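Local coordinates for chloroplast pentatricopeptide repeat protein 10 (Zea mays, PDB 4M59) that binds two specific intergenic RNA regions in chloroplast transcripts and shields them from exonucleases, stabilising the mRNA, at residues A[498-503]-A[510-515]. The protein carries 4 engineered substitutions. Residues are numbered along the deposited sequence; the frame is centred on the assembly and turned at random.
Sequences TLVIAN and DGMETA
The side-chain amide of Asn-503 has the backbone of Gly-511 over one face: Asn-503 CG sits 3.9 Å from Gly-511 C. The Gly-511 carbonyl oxygen leans over the nitrogen end, Asn-503 ND2 to Gly-511 O 3.4 Å, but the angle is too poor for a hydrogen bond. Instead, ND2 turns back to its own helix and donates to Leu-499 O (2.9 Å, N-H...O 146°), which lies slightly off the amide plane, on the side away from Gly-511; the donor comes from above the carbonyl plane. CG stands anti to the carbonyl carbon (chi1 -85°), which keeps the amide beside its own helix as it faces the glycine. With no side chain at Gly-511, its backbone can come down directly on the amide. An alanine here in place of Asn-503 would remove the amide, and Gly-511 would probably lose its flat cover and Leu-499 O its side-chain donor.

Met-512 CG presses on Asn-503 CB at 3.2 Å, a tight approach, and the chain, bent at its third torsion, brings CE to 3.5 Å from Val-500 O. Further down, Val-500 CG2 meets Ala-515 CB at 3.6 Å, with Leu-499 CB farther off. Helix 528-539 packs on Met-512 and Val-500, while Ile-501 touches an RNA sugar. The segments run antiparallel (163°, axes 8.4 Å apart), the helical hairpin of a pentatricopeptide repeat, here the predicted thirteenth, which stacks into the RNA-binding superhelix.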
ATOM      1  N   THR A 498     -15.380   7.450   8.480  1.00 64.42           N
ATOM      2  CA  THR A 498     -15.677   8.787   8.020  1.00 64.29           C
ATOM      3  C   THR A 498     -16.590   9.519   8.999  1.00 64.67           C
ATOM      4  O   THR A 498     -16.772  10.717   8.908  1.00 64.67           O
ATOM      5  CB  THR A 498     -16.309   8.729   6.620  1.00 65.42           C
ATOM      6  OG1 THR A 498     -15.519   7.881   5.783  1.00 65.21           O
ATOM      7  CG2 THR A 498     -16.371  10.090   5.989  1.00 65.17           C
ATOM      8  N   LEU A 499     -17.142   8.792   9.956  1.00 78.19           N
ATOM      9  CA  LEU A 499     -18.074   9.374  10.910  1.00 78.59           C
ATOM     10  C   LEU A 499     -17.410   9.816  12.190  1.00 79.00           C
ATOM     11  O   LEU A 499     -17.771  10.832  12.753  1.00 79.35           O
ATOM     12  CB  LEU A 499     -19.199   8.398  11.233  1.00 69.86           C
ATOM     13  CG  LEU A 499     -20.436   8.535  10.363  1.00 69.82           C
ATOM     14  CD1 LEU A 499     -21.438   7.485  10.731  1.00 70.11           C
ATOM     15  CD2 LEU A 499     -21.021   9.893  10.554  1.00 69.95           C
ATOM     16  N   VAL A 500     -16.451   9.041  12.658  1.00 54.21           N
ATOM     17  CA  VAL A 500     -15.705   9.416  13.835  1.00 54.69           C
ATOM     18  C   VAL A 500     -14.987  10.711  13.556  1.00 54.77           C
ATOM     19  O   VAL A 500     -14.876  11.574  14.411  1.00 55.36           O
ATOM     20  CB  VAL A 500     -14.682   8.359  14.171  1.00 51.65           C
ATOM     21  CG1 VAL A 500     -13.739   8.864  15.199  1.00 52.21           C
ATOM     22  CG2 VAL A 500     -15.370   7.128  14.663  1.00 51.68           C
ATOM     23  N   ILE A 501     -14.527  10.844  12.326  1.00 71.45           N
ATOM     24  CA  ILE A 501     -13.791  12.014  11.893  1.00 71.42           C
ATOM     25  C   ILE A 501     -14.696  13.212  11.685  1.00 71.49           C
ATOM     26  O   ILE A 501     -14.411  14.298  12.159  1.00 71.94           O
ATOM     27  CB  ILE A 501     -13.046  11.709  10.593  1.00 79.57           C
ATOM     28  CG1 ILE A 501     -11.865  10.798  10.883  1.00 79.55           C
ATOM     29  CG2 ILE A 501     -12.560  12.974   9.942  1.00 79.47           C
ATOM     30  CD1 ILE A 501     -11.148  10.330   9.662  1.00 78.95           C
ATOM     31  N   ALA A 502     -15.798  13.007  10.985  1.00 69.33           N
ATOM     32  CA  ALA A 502     -16.667  14.108  10.620  1.00 69.29           C
ATOM     33  C   ALA A 502     -17.391  14.678  11.812  1.00 69.95           C
ATOM     34  O   ALA A 502     -17.961  15.752  11.736  1.00 70.09           O
ATOM     35  CB  ALA A 502     -17.651  13.677   9.571  1.00 82.51           C
ATOM     36  N   ASN A 503     -17.393  13.927  12.906  1.00 69.18           N
ATOM     37  CA  ASN A 503     -18.038  14.363  14.133  1.00 69.86           C
ATOM     38  C   ASN A 503     -17.022  15.018  15.052  1.00 70.51           C
ATOM     39  O   ASN A 503     -17.381  15.751  15.972  1.00 71.14           O
ATOM     40  CB  ASN A 503     -18.718  13.190  14.833  1.00 64.10           C
ATOM     41  CG  ASN A 503     -20.115  12.930  14.308  1.00 63.86           C
ATOM     42  OD1 ASN A 503     -21.015  13.753  14.473  1.00 63.98           O
ATOM     43  ND2 ASN A 503     -20.303  11.782  13.670  1.00 63.57           N
ATOM     44  N   ASP A 510     -21.263  13.151  20.983  1.00 82.63           N
ATOM     45  CA  ASP A 510     -22.313  12.169  21.017  1.00 82.40           C
ATOM     46  C   ASP A 510     -22.193  11.263  19.826  1.00 81.73           C
ATOM     47  O   ASP A 510     -22.230  10.051  19.958  1.00 81.59           O
ATOM     48  CB  ASP A 510     -23.633  12.899  20.939  1.00111.51           C
ATOM     49  CG  ASP A 510     -23.683  13.836  19.763  1.00111.21           C
ATOM     50  OD1 ASP A 510     -22.652  13.951  19.073  1.00110.93           O
ATOM     51  OD2 ASP A 510     -24.733  14.462  19.530  1.00111.23           O
ATOM     52  N   GLY A 511     -22.026  11.863  18.658  1.00 74.33           N
ATOM     53  CA  GLY A 511     -22.104  11.133  17.414  1.00 73.71           C
ATOM     54  C   GLY A 511     -20.877  10.323  17.113  1.00 73.42           C
ATOM     55  O   GLY A 511     -20.866   9.538  16.177  1.00 72.95           O
ATOM     56  N   MET A 512     -19.832  10.522  17.899  1.00 71.86           N
ATOM     57  CA  MET A 512     -18.608   9.766  17.734  1.00 71.63           C
ATOM     58  C   MET A 512     -18.677   8.517  18.581  1.00 71.76           C
ATOM     59  O   MET A 512     -18.325   7.431  18.136  1.00 71.36           O
ATOM     60  CB  MET A 512     -17.408  10.600  18.153  1.00 72.88           C
ATOM     61  CG  MET A 512     -17.138  11.767  17.258  1.00 72.73           C
ATOM     62  SD  MET A 512     -15.990  12.960  17.932  1.00 73.50           S
ATOM     63  CE  MET A 512     -14.495  12.015  17.892  1.00 73.28           C
ATOM     64  N   GLU A 513     -19.143   8.680  19.807  1.00 73.23           N
ATOM     65  CA  GLU A 513     -19.258   7.567  20.722  1.00 73.34           C
ATOM     66  C   GLU A 513     -20.111   6.478  20.125  1.00 72.91           C
ATOM     67  O   GLU A 513     -19.874   5.309  20.354  1.00 72.76           O
ATOM     68  CB  GLU A 513     -19.850   8.033  22.041  1.00 84.01           C
ATOM     69  CG  GLU A 513     -18.973   8.997  22.780  1.00 84.60           C
ATOM     70  CD  GLU A 513     -19.340   9.104  24.229  1.00 85.24           C
ATOM     71  OE1 GLU A 513     -20.507   9.401  24.526  1.00 85.37           O
ATOM     72  OE2 GLU A 513     -18.464   8.886  25.078  1.00 85.59           O
ATOM     73  N   THR A 514     -21.095   6.877  19.342  1.00 64.48           N
ATOM     74  CA  THR A 514     -21.972   5.945  18.681  1.00 64.21           C
ATOM     75  C   THR A 514     -21.203   5.184  17.631  1.00 63.71           C
ATOM     76  O   THR A 514     -21.461   4.015  17.379  1.00 63.55           O
ATOM     77  CB  THR A 514     -23.099   6.685  17.996  1.00 64.20           C
ATOM     78  OG1 THR A 514     -23.744   7.527  18.947  1.00 64.67           O
ATOM     79  CG2 THR A 514     -24.102   5.726  17.446  1.00 64.08           C
ATOM     80  N   ALA A 515     -20.249   5.860  17.012  1.00 64.06           N
ATOM     81  CA  ALA A 515     -19.496   5.278  15.917  1.00 63.58           C
ATOM     82  C   ALA A 515     -18.401   4.396  16.454  1.00 63.53           C
ATOM     83  O   ALA A 515     -18.127   3.334  15.931  1.00 63.25           O
ATOM     84  CB  ALA A 515     -18.912   6.363  15.070  1.00 80.33           C
TER